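Local atomic coordinates of HDLP (histone deacetylase-like protein) (Aquifex aeolicus, PDB entry 1C3R), a protein that probably acts as a zinc-dependent deacetylase of the histone deacetylase family and binds the hydroxamate inhibitor trichostatin A. Residues K3-G8 and E45-R50; Y91-S96 and S136-F141; D166-H171 and G256-L261. The protein carries 2 engineered substitutions. All coordinates share one frame; numbering follows the deposited sequence.

How the interactions relate
Interactions 2 and 3 both touch the bound trichostatin A, at different depths of its pocket: loops 166-171 and 256-261 meet around the zinc ion and the hydroxamate end, whereas 91-96 and 136-141 place F141 against the inhibitor's chain. Their centres are 19 Å apart and their nearest atoms about 7 Å, so the ligand, not direct contact, connects them. The F141 side chain lies about 7 Å from the zinc. Interaction 1 pairs two strands at one edge of the parallel sheet, away from the pocket; its centre is 23 Å from that of interaction 3 and 27 Å from that of interaction 2. All three follow one another along the chain.

Interaction 1: residues K3-G8 and E45-R50; sequences KVKLIG and ELIKSR
The carbonyl oxygen of E45 is met by one N-H and two carbons of the neighbouring strand. L6 N donates a 2.8 Å hydrogen bond to E45 O, while K5 CA makes a C-H...O contact and the K5 side chain folds in until CD lies 3.3 Å from E45 O. A bend at chi2 (-68°) keeps the K5 methylenes close to the second strand, where CG meets I47 CD1 at 3.6 Å and the two side chains cross at about a right angle. With a serine in place of K5, CG and CD would be missing, and I47 CD1 would probably lose most of its methylene cover and E45 O its aliphatic flank.

The ladder continues with I47 N donating to L6 O at 2.8 Å, almost straight (174°), and with G8 N donating to I47 O at 3.0 Å. These bonds pair strands 4-8 and 46-48 in parallel, the two strands of a beta-alpha-beta unit whose helix is 28-37. Strand 46-48 forms an edge of the central parallel sheet of this arginase-like fold, and 4-8 is bonded on its other side to strand 122-125.

On one face L6 and L46 lie side by side, their CD1 atoms a tight 3.5 Å apart. L46 CD1, placed by a chi2 of 59°, also comes to 3.1 Å from L6 O. W310 of helix 299-314 touches L6 and E45, and the E45 carboxylate accepts from D42 N. The other face carries I7 and I47, likewise side by side, against helix 98-118. At the end of the pairing S49 N reaches G8 O at 3.2 Å from above the carbonyl plane, while S49 OG rests on G8 CA and makes weak hydrogen bonds to S109 and Y12.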
loop_
_atom_site.group_PDB
_atom_site.type_symbol
_atom_site.label_atom_id
_atom_site.label_comp_id
_atom_site.label_asym_id
_atom_site.label_seq_id
_atom_site.Cartn_x
_atom_site.Cartn_y
_atom_site.Cartn_z
ATOM N N LYS A 3 -29.153 -28.310 10.445
ATOM C CA LYS A 3 -29.221 -27.861 9.055
ATOM C C LYS A 3 -28.100 -26.915 8.657
ATOM O O LYS A 3 -27.581 -26.162 9.479
ATOM C CB LYS A 3 -30.580 -27.228 8.758
ATOM C CG LYS A 3 -31.723 -28.228 8.835
ATOM C CD LYS A 3 -33.028 -27.650 8.311
ATOM C CE LYS A 3 -34.154 -28.679 8.372
ATOM N NZ LYS A 3 -33.849 -29.908 7.587
ATOM N N VAL A 4 -27.739 -26.975 7.379
ATOM C CA VAL A 4 -26.668 -26.168 6.819
ATOM C C VAL A 4 -27.243 -25.026 5.991
ATOM O O VAL A 4 -27.941 -25.249 5.006
ATOM C CB VAL A 4 -25.758 -27.044 5.937
ATOM C CG1 VAL A 4 -24.548 -26.246 5.454
ATOM C CG2 VAL A 4 -25.333 -28.274 6.726
ATOM N N LYS A 5 -26.938 -23.800 6.392
ATOM C CA LYS A 5 -27.450 -22.630 5.696
ATOM C C LYS A 5 -26.360 -21.712 5.158
ATOM O O LYS A 5 -25.236 -21.699 5.654
ATOM C CB LYS A 5 -28.350 -21.818 6.637
ATOM C CG LYS A 5 -29.649 -22.503 7.065
ATOM C CD LYS A 5 -30.607 -22.660 5.893
ATOM C CE LYS A 5 -31.956 -23.216 6.340
ATOM N NZ LYS A 5 -31.835 -24.563 6.959
ATOM N N LEU A 6 -26.720 -20.945 4.135
ATOM C CA LEU A 6 -25.828 -19.970 3.531
ATOM C C LEU A 6 -26.568 -18.637 3.650
ATOM O O LEU A 6 -27.723 -18.522 3.242
ATOM C CB LEU A 6 -25.570 -20.317 2.061
ATOM C CG LEU A 6 -24.569 -19.467 1.257
ATOM C CD1 LEU A 6 -25.109 -18.069 1.046
ATOM C CD2 LEU A 6 -23.240 -19.426 1.976
ATOM N N ILE A 7 -25.917 -17.642 4.239
ATOM C CA ILE A 7 -26.540 -16.336 4.399
ATOM C C ILE A 7 -26.011 -15.410 3.311
ATOM O O ILE A 7 -24.801 -15.257 3.150
ATOM C CB ILE A 7 -26.236 -15.726 5.791
ATOM C CG1 ILE A 7 -26.962 -16.504 6.896
ATOM C CG2 ILE A 7 -26.722 -14.292 5.842
ATOM C CD1 ILE A 7 -26.556 -17.945 7.043
ATOM N N GLY A 8 -26.920 -14.811 2.549
ATOM C CA GLY A 8 -26.500 -13.919 1.487
ATOM C C GLY A 8 -27.654 -13.346 0.692
ATOM O O GLY A 8 -28.824 -13.579 1.003
ATOM N N GLU A 45 -31.783 -23.616 1.357
ATOM C CA GLU A 45 -30.543 -23.539 2.122
ATOM C C GLU A 45 -30.075 -22.097 2.263
ATOM O O GLU A 45 -29.176 -21.799 3.049
ATOM C CB GLU A 45 -29.456 -24.341 1.414
ATOM C CG GLU A 45 -29.768 -25.803 1.263
ATOM C CD GLU A 45 -28.806 -26.492 0.329
ATOM O OE1 GLU A 45 -28.803 -26.143 -0.870
ATOM O OE2 GLU A 45 -28.054 -27.372 0.793
ATOM N N LEU A 46 -30.691 -21.206 1.497
ATOM C CA LEU A 46 -30.313 -19.801 1.500
ATOM C C LEU A 46 -31.153 -18.895 2.403
ATOM O O LEU A 46 -32.379 -18.875 2.314
ATOM C CB LEU A 46 -30.354 -19.277 0.068
ATOM C CG LEU A 46 -29.928 -17.831 -0.148
ATOM C CD1 LEU A 46 -28.498 -17.637 0.335
ATOM C CD2 LEU A 46 -30.053 -17.496 -1.623
ATOM N N ILE A 47 -30.475 -18.151 3.273
ATOM C CA ILE A 47 -31.134 -17.219 4.181
ATOM C C ILE A 47 -30.821 -15.803 3.717
ATOM O O ILE A 47 -29.655 -15.416 3.643
ATOM C CB ILE A 47 -30.628 -17.385 5.623
ATOM C CG1 ILE A 47 -31.045 -18.759 6.157
ATOM C CG2 ILE A 47 -31.173 -16.259 6.506
ATOM C CD1 ILE A 47 -30.582 -19.047 7.570
ATOM N N LYS A 48 -31.857 -15.030 3.404
ATOM C CA LYS A 48 -31.664 -13.659 2.939
ATOM C C LYS A 48 -31.031 -12.782 4.010
ATOM O O LYS A 48 -31.502 -12.735 5.143
ATOM C CB LYS A 48 -33.002 -13.056 2.507
ATOM C CG LYS A 48 -32.888 -11.646 1.957
ATOM C CD LYS A 48 -34.229 -11.131 1.458
ATOM C CE LYS A 48 -34.094 -9.736 0.852
ATOM N NZ LYS A 48 -33.170 -9.723 -0.323
ATOM N N SER A 49 -29.948 -12.102 3.645
ATOM C CA SER A 49 -29.232 -11.212 4.555
ATOM C C SER A 49 -30.132 -10.075 5.032
ATOM O O SER A 49 -30.984 -9.600 4.286
ATOM C CB SER A 49 -28.019 -10.605 3.845
ATOM O OG SER A 49 -27.164 -11.605 3.316
ATOM N N ARG A 50 -29.944 -9.643 6.273
ATOM C CA ARG A 50 -30.720 -8.533 6.804
ATOM C C ARG A 50 -29.713 -7.521 7.321
ATOM O O ARG A 50 -28.594 -7.891 7.678
ATOM C CB ARG A 50 -31.623 -8.966 7.968
ATOM C CG ARG A 50 -30.890 -9.320 9.268
ATOM C CD ARG A 50 -31.890 -9.546 10.410
ATOM N NE ARG A 50 -31.269 -10.004 11.655
ATOM C CZ ARG A 50 -30.482 -9.265 12.435
ATOM N NH1 ARG A 50 -30.199 -8.003 12.119
ATOM N NH2 ARG A 50 -29.976 -9.797 13.540
HETATM O O HOH W 1 -27.486 -27.583 3.132
#

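Interaction 2: residues Y91-S96 and S136-F141; sequences YENPVS and SRANGF. With TSN (trichostatin a), chain D.
E92 and N93 hold the backbone of the facing loop at G140 and F141 through side-chain oxygens. The extended E92 chain, its CG turned away from the backbone N (chi1 -164°), sends OE1 to G140 N, a weak hydrogen bond of 3.1 Å. The same oxygen accepts from N93 ND2 at 3.0 Å on its anti lone pair, and a water bridges it to OD1 of N139, whose ND2 is hydrogen-bonded to D173. N93 ND2 also donates to N87 O, which helps to fix the amide's rotation and directs N93 OD1 to F141 N, 2.7 Å away but poorly angled and therefore weak. Next to this amide, A138 CB packs on N93 CB at 3.8 Å.

F141 crosses E92 at about a right angle, its ring 75° from the carboxylate plane. Its CD2 comes within 3.2 Å of E92 O, a buried oxygen without a polar partner, and also packs against E92 CG. The inhibitor meets the same ring at a face and at the edge: TSN C15 sits 3.5 Å above the plane, while TSN C2 approaches F141 CZ in plane, 3.5 Å away. H21 adds an edge-to-face ring contact. The pair of loops thus sets one aromatic wall of the narrow trichostatin A pocket, the channel that in histone deacetylases leads down to the zinc.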
loop_
_atom_site.group_PDB
_atom_site.type_symbol
_atom_site.label_atom_id
_atom_site.label_comp_id
_atom_site.label_asym_id
_atom_site.label_seq_id
_atom_site.Cartn_x
_atom_site.Cartn_y
_atom_site.Cartn_z
ATOM N N TYR A 91 -8.599 6.631 -0.634
ATOM C CA TYR A 91 -8.662 5.543 -1.607
ATOM C C TYR A 91 -8.901 4.202 -0.922
ATOM O O TYR A 91 -9.414 3.266 -1.532
ATOM C CB TYR A 91 -7.353 5.472 -2.404
ATOM C CG TYR A 91 -6.148 5.089 -1.566
ATOM C CD1 TYR A 91 -5.889 3.754 -1.243
ATOM C CD2 TYR A 91 -5.283 6.066 -1.071
ATOM C CE1 TYR A 91 -4.796 3.404 -0.447
ATOM C CE2 TYR A 91 -4.190 5.729 -0.275
ATOM C CZ TYR A 91 -3.951 4.398 0.031
ATOM O OH TYR A 91 -2.855 4.076 0.798
ATOM N N GLU A 92 -8.535 4.121 0.349
ATOM C CA GLU A 92 -8.667 2.881 1.096
ATOM C C GLU A 92 -10.103 2.583 1.514
ATOM O O GLU A 92 -10.620 1.503 1.243
ATOM C CB GLU A 92 -7.773 2.948 2.327
ATOM C CG GLU A 92 -7.511 1.619 2.995
ATOM C CD GLU A 92 -6.658 1.768 4.243
ATOM O OE1 GLU A 92 -7.209 2.098 5.313
ATOM O OE2 GLU A 92 -5.428 1.579 4.145
ATOM N N ASN A 93 -10.741 3.556 2.162
ATOM C CA ASN A 93 -12.105 3.408 2.651
ATOM C C ASN A 93 -12.920 4.574 2.093
ATOM O O ASN A 93 -13.313 5.479 2.826
ATOM C CB ASN A 93 -12.071 3.460 4.175
ATOM C CG ASN A 93 -10.960 2.588 4.755
ATOM O OD1 ASN A 93 -10.945 1.376 4.554
ATOM N ND2 ASN A 93 -10.017 3.206 5.460
ATOM N N PRO A 94 -13.178 4.563 0.780
ATOM C CA PRO A 94 -13.928 5.596 0.062
ATOM C C PRO A 94 -15.424 5.681 0.330
ATOM O O PRO A 94 -16.015 4.829 1.002
ATOM C CB PRO A 94 -13.652 5.241 -1.389
ATOM C CG PRO A 94 -13.703 3.711 -1.317
ATOM C CD PRO A 94 -12.723 3.529 -0.170
ATOM N N VAL A 95 -16.025 6.737 -0.211
ATOM C CA VAL A 95 -17.454 6.951 -0.105
ATOM C C VAL A 95 -18.108 6.034 -1.128
ATOM O O VAL A 95 -17.622 5.908 -2.254
ATOM C CB VAL A 95 -17.827 8.411 -0.446
ATOM C CG1 VAL A 95 -19.334 8.554 -0.547
ATOM C CG2 VAL A 95 -17.281 9.339 0.615
ATOM N N SER A 96 -19.195 5.380 -0.735
ATOM C CA SER A 96 -19.925 4.490 -1.635
ATOM C C SER A 96 -21.133 3.983 -0.868
ATOM O O SER A 96 -21.411 4.463 0.227
ATOM C CB SER A 96 -19.067 3.289 -2.036
ATOM O OG SER A 96 -18.948 2.379 -0.958
ATOM N N SER A 136 -13.991 3.209 16.364
ATOM C CA SER A 136 -14.472 4.459 15.782
ATOM C C SER A 136 -13.741 4.901 14.521
ATOM O O SER A 136 -13.633 6.104 14.264
ATOM C CB SER A 136 -14.355 5.574 16.824
ATOM O OG SER A 136 -14.979 5.201 18.040
ATOM N N ARG A 137 -13.244 3.960 13.726
ATOM C CA ARG A 137 -12.527 4.364 12.529
ATOM C C ARG A 137 -12.421 3.257 11.488
ATOM O O ARG A 137 -12.242 2.082 11.823
ATOM C CB ARG A 137 -11.125 4.842 12.918
ATOM C CG ARG A 137 -10.547 5.830 11.934
ATOM C CD ARG A 137 -9.100 6.192 12.228
ATOM N NE ARG A 137 -8.708 7.355 11.434
ATOM C CZ ARG A 137 -7.456 7.713 11.183
ATOM N NH1 ARG A 137 -6.451 6.994 11.663
ATOM N NH2 ARG A 137 -7.211 8.792 10.451
ATOM N N ALA A 138 -12.539 3.640 10.222
ATOM C CA ALA A 138 -12.443 2.683 9.129
ATOM C C ALA A 138 -10.981 2.316 8.945
ATOM O O ALA A 138 -10.100 3.111 9.259
ATOM C CB ALA A 138 -12.987 3.291 7.853
ATOM N N ASN A 139 -10.727 1.120 8.426
ATOM C CA ASN A 139 -9.359 0.665 8.224
ATOM C C ASN A 139 -9.292 -0.534 7.285
ATOM O O ASN A 139 -10.155 -1.418 7.312
ATOM C CB ASN A 139 -8.731 0.331 9.588
ATOM C CG ASN A 139 -7.305 -0.175 9.475
ATOM O OD1 ASN A 139 -6.497 0.400 8.760
ATOM N ND2 ASN A 139 -6.986 -1.244 10.206
ATOM N N GLY A 140 -8.271 -0.539 6.432
ATOM C CA GLY A 140 -8.074 -1.626 5.486
ATOM C C GLY A 140 -9.283 -2.081 4.691
ATOM O O GLY A 140 -9.527 -3.284 4.588
ATOM N N PHE A 141 -10.027 -1.136 4.119
ATOM C CA PHE A 141 -11.221 -1.446 3.315
ATOM C C PHE A 141 -12.445 -1.743 4.182
ATOM O O PHE A 141 -13.559 -1.868 3.667
ATOM C CB PHE A 141 -10.991 -2.676 2.419
ATOM C CG PHE A 141 -9.817 -2.563 1.483
ATOM C CD1 PHE A 141 -9.364 -3.691 0.803
ATOM C CD2 PHE A 141 -9.174 -1.347 1.261
ATOM C CE1 PHE A 141 -8.291 -3.614 -0.083
ATOM C CE2 PHE A 141 -8.103 -1.257 0.377
ATOM C CZ PHE A 141 -7.659 -2.394 -0.297
HETATM O O1 TSN D . -7.757 -8.553 4.992
HETATM O O2 TSN D . -7.236 -8.013 2.277
HETATM O O3 TSN D . -2.669 -3.830 -1.721
HETATM N N1 TSN D . -6.914 -7.546 4.514
HETATM N N2 TSN D . -6.048 0.617 -4.981
HETATM C C1 TSN D . -4.068 -1.956 -2.161
HETATM C C2 TSN D . -4.860 -0.879 -1.733
HETATM C C3 TSN D . -5.514 -0.019 -2.616
HETATM C C4 TSN D . -5.393 -0.219 -4.049
HETATM C C5 TSN D . -4.579 -1.313 -4.478
HETATM C C6 TSN D . -3.944 -2.142 -3.570
HETATM C C7 TSN D . -3.348 -2.918 -1.271
HETATM C C8 TSN D . -3.500 -2.780 0.273
HETATM C C9 TSN D . -4.165 -4.028 0.809
HETATM C C10 TSN D . -5.098 -4.123 1.807
HETATM C C11 TSN D . -5.564 -5.503 2.091
HETATM C C12 TSN D . -6.532 -5.831 2.977
HETATM C C13 TSN D . -6.927 -7.218 3.181
HETATM C C14 TSN D . -2.094 -2.601 0.900
HETATM C C15 TSN D . -5.650 -2.938 2.595
HETATM C C17 TSN D . -5.962 0.349 -6.432
HETATM C C16 TSN D . -6.877 1.740 -4.562
HETATM O O HOH W 2 -6.088 2.676 7.514
#

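Interaction 3: residues D166-H171 and G256-L261; sequences DLDAHH and GTDPLL. With ZN (zinc ion), chain C; TSN (trichostatin a), chain D.
The zinc site is assembled from two loops that follow strands 162-166 and 250-254 of the parallel sheet. The 166-171 loop supplies D168 OD2 and H170 ND1, each 2.1 Å from the zinc, and the 256-261 loop supplies D258 OD2 at 1.9 Å. Trichostatin A completes a five-coordinate metal with both hydroxamate oxygens, TSN O1 at 2.2 Å from the zinc and TSN O2 more loosely, at 2.5 Å.

The two carboxylates cross at about a right angle, their planes 84° apart; each binds the zinc through OD2 alone. The H170 ring has both zinc-bound carboxylate oxygens, D168 OD2 and D258 OD2, in plane at its edge, while TSN C13 lies 3.1 Å above one ring face.

Second-shell bonds fix these ligands. A169 N donates to D258 OD1 at 2.8 Å on the syn side, somewhat out of the carboxylate plane, leaving OD2 turned to the zinc. D258 itself has CG between its backbone N and carbonyl carbon (chi1 53°), which swings the carboxylate across toward the other loop. D168 OD2 receives H170 N at 2.8 Å on its anti lone pair, an Asx turn that ties two ligands of one loop together. D166 forms another Asx turn, its OD1 taking D168 N, and its OD2 is hydrogen-bonded to H131 ND1. A169 CB packs against CB of P259, which lies in the type I turn from T257 to L260.

H131 and Y297 also hydrogen-bond the inhibitor. Such a centre, in which the zinc probably offsets the repulsion of two close carboxylates, would probably polarise the carbonyl of an acetylated substrate, and the hydroxamate blocks it by taking two coordination positions at once.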
loop_
_atom_site.group_PDB
_atom_site.type_symbol
_atom_site.label_atom_id
_atom_site.label_comp_id
_atom_site.label_asym_id
_atom_site.label_seq_id
_atom_site.Cartn_x
_atom_site.Cartn_y
_atom_site.Cartn_z
ATOM N N ASP A 166 -8.556 -16.599 12.449
ATOM C CA ASP A 166 -8.493 -15.812 11.221
ATOM C C ASP A 166 -7.496 -16.365 10.196
ATOM O O ASP A 166 -6.281 -16.227 10.360
ATOM C CB ASP A 166 -8.122 -14.370 11.592
ATOM C CG ASP A 166 -8.379 -13.387 10.466
ATOM O OD1 ASP A 166 -7.793 -13.544 9.373
ATOM O OD2 ASP A 166 -9.180 -12.454 10.683
ATOM N N LEU A 167 -8.007 -16.975 9.133
ATOM C CA LEU A 167 -7.138 -17.541 8.106
ATOM C C LEU A 167 -6.845 -16.577 6.958
ATOM O O LEU A 167 -6.141 -16.921 6.009
ATOM C CB LEU A 167 -7.739 -18.841 7.560
ATOM C CG LEU A 167 -7.965 -19.921 8.630
ATOM C CD1 LEU A 167 -8.330 -21.229 7.947
ATOM C CD2 LEU A 167 -6.708 -20.111 9.468
ATOM N N ASP A 168 -7.389 -15.369 7.050
ATOM C CA ASP A 168 -7.162 -14.340 6.039
ATOM C C ASP A 168 -5.647 -14.112 5.984
ATOM O O ASP A 168 -4.978 -14.179 7.012
ATOM C CB ASP A 168 -7.861 -13.046 6.473
ATOM C CG ASP A 168 -7.844 -11.971 5.401
ATOM O OD1 ASP A 168 -8.886 -11.780 4.734
ATOM O OD2 ASP A 168 -6.800 -11.316 5.206
ATOM N N ALA A 169 -5.109 -13.834 4.798
ATOM C CA ALA A 169 -3.673 -13.591 4.649
ATOM C C ALA A 169 -3.173 -12.319 5.344
ATOM O O ALA A 169 -1.965 -12.079 5.399
ATOM C CB ALA A 169 -3.293 -13.553 3.159
ATOM N N HIS A 170 -4.085 -11.496 5.856
ATOM C CA HIS A 170 -3.677 -10.282 6.562
ATOM C C HIS A 170 -4.087 -10.348 8.031
ATOM O O HIS A 170 -5.088 -10.966 8.377
ATOM C CB HIS A 170 -4.295 -9.034 5.923
ATOM C CG HIS A 170 -3.972 -8.873 4.472
ATOM N ND1 HIS A 170 -4.727 -9.475 3.499
ATOM C CD2 HIS A 170 -2.936 -8.211 3.894
ATOM C CE1 HIS A 170 -4.144 -9.171 2.356
ATOM N NE2 HIS A 170 -3.051 -8.407 2.540
ATOM N N HIS A 171 -3.315 -9.696 8.888
ATOM C CA HIS A 171 -3.592 -9.686 10.315
ATOM C C HIS A 171 -4.866 -8.923 10.667
ATOM O O HIS A 171 -5.124 -7.850 10.123
ATOM C CB HIS A 171 -2.420 -9.069 11.068
ATOM C CG HIS A 171 -2.615 -9.023 12.551
ATOM N ND1 HIS A 171 -2.623 -7.844 13.267
ATOM C CD2 HIS A 171 -2.836 -10.010 13.450
ATOM C CE1 HIS A 171 -2.846 -8.106 14.541
ATOM N NE2 HIS A 171 -2.979 -9.413 14.680
ATOM N N GLY A 256 -11.118 -15.655 4.550
ATOM C CA GLY A 256 -10.760 -14.845 3.394
ATOM C C GLY A 256 -10.025 -15.732 2.403
ATOM O O GLY A 256 -9.289 -16.642 2.789
ATOM N N THR A 257 -10.214 -15.489 1.119
ATOM C CA THR A 257 -9.555 -16.311 0.124
ATOM C C THR A 257 -8.274 -15.664 -0.401
ATOM O O THR A 257 -7.614 -16.231 -1.270
ATOM C CB THR A 257 -10.499 -16.592 -1.055
ATOM O OG1 THR A 257 -10.887 -15.356 -1.655
ATOM C CG2 THR A 257 -11.772 -17.311 -0.573
ATOM N N ASP A 258 -7.891 -14.504 0.136
ATOM C CA ASP A 258 -6.678 -13.859 -0.379
ATOM C C ASP A 258 -5.346 -14.601 -0.212
ATOM O O ASP A 258 -4.347 -14.215 -0.823
ATOM C CB ASP A 258 -6.541 -12.394 0.091
ATOM C CG ASP A 258 -6.646 -12.218 1.592
ATOM O OD1 ASP A 258 -6.408 -13.183 2.353
ATOM O OD2 ASP A 258 -6.932 -11.079 2.019
ATOM N N PRO A 259 -5.281 -15.630 0.658
ATOM C CA PRO A 259 -4.004 -16.346 0.776
ATOM C C PRO A 259 -3.714 -17.232 -0.461
ATOM O O PRO A 259 -2.632 -17.806 -0.582
ATOM C CB PRO A 259 -4.202 -17.171 2.045
ATOM C CG PRO A 259 -5.667 -17.485 1.982
ATOM C CD PRO A 259 -6.215 -16.111 1.694
ATOM N N LEU A 260 -4.679 -17.337 -1.373
ATOM C CA LEU A 260 -4.511 -18.156 -2.583
ATOM C C LEU A 260 -3.480 -17.593 -3.580
ATOM O O LEU A 260 -3.326 -16.375 -3.719
ATOM C CB LEU A 260 -5.864 -18.333 -3.284
ATOM C CG LEU A 260 -6.951 -19.122 -2.546
ATOM C CD1 LEU A 260 -8.277 -18.965 -3.266
ATOM C CD2 LEU A 260 -6.548 -20.604 -2.481
ATOM N N LEU A 261 -2.787 -18.494 -4.276
ATOM C CA LEU A 261 -1.767 -18.116 -5.253
ATOM C C LEU A 261 -2.227 -17.012 -6.204
ATOM O O LEU A 261 -1.561 -15.993 -6.366
ATOM C CB LEU A 261 -1.358 -19.333 -6.095
ATOM C CG LEU A 261 -0.389 -19.039 -7.260
ATOM C CD1 LEU A 261 0.954 -18.584 -6.705
ATOM C CD2 LEU A 261 -0.194 -20.278 -8.132
HETATM ZN ZN ZN C . -6.731 -9.997 3.615
HETATM O O1 TSN D . -7.757 -8.553 4.992
HETATM O O2 TSN D . -7.236 -8.013 2.277
HETATM O O3 TSN D . -2.669 -3.830 -1.721
HETATM N N1 TSN D . -6.914 -7.546 4.514
HETATM N N2 TSN D . -6.048 0.617 -4.981
HETATM C C1 TSN D . -4.068 -1.956 -2.161
HETATM C C2 TSN D . -4.860 -0.879 -1.733
HETATM C C3 TSN D . -5.514 -0.019 -2.616
HETATM C C4 TSN D . -5.393 -0.219 -4.049
HETATM C C5 TSN D . -4.579 -1.313 -4.478
HETATM C C6 TSN D . -3.944 -2.142 -3.570
HETATM C C7 TSN D . -3.348 -2.918 -1.271
HETATM C C8 TSN D . -3.500 -2.780 0.273
HETATM C C9 TSN D . -4.165 -4.028 0.809
HETATM C C10 TSN D . -5.098 -4.123 1.807
HETATM C C11 TSN D . -5.564 -5.503 2.091
HETATM C C12 TSN D . -6.532 -5.831 2.977
HETATM C C13 TSN D . -6.927 -7.218 3.181
HETATM C C14 TSN D . -2.094 -2.601 0.900
HETATM C C15 TSN D . -5.650 -2.938 2.595
HETATM C C17 TSN D . -5.962 0.349 -6.432
HETATM C C16 TSN D . -6.877 1.740 -4.562
#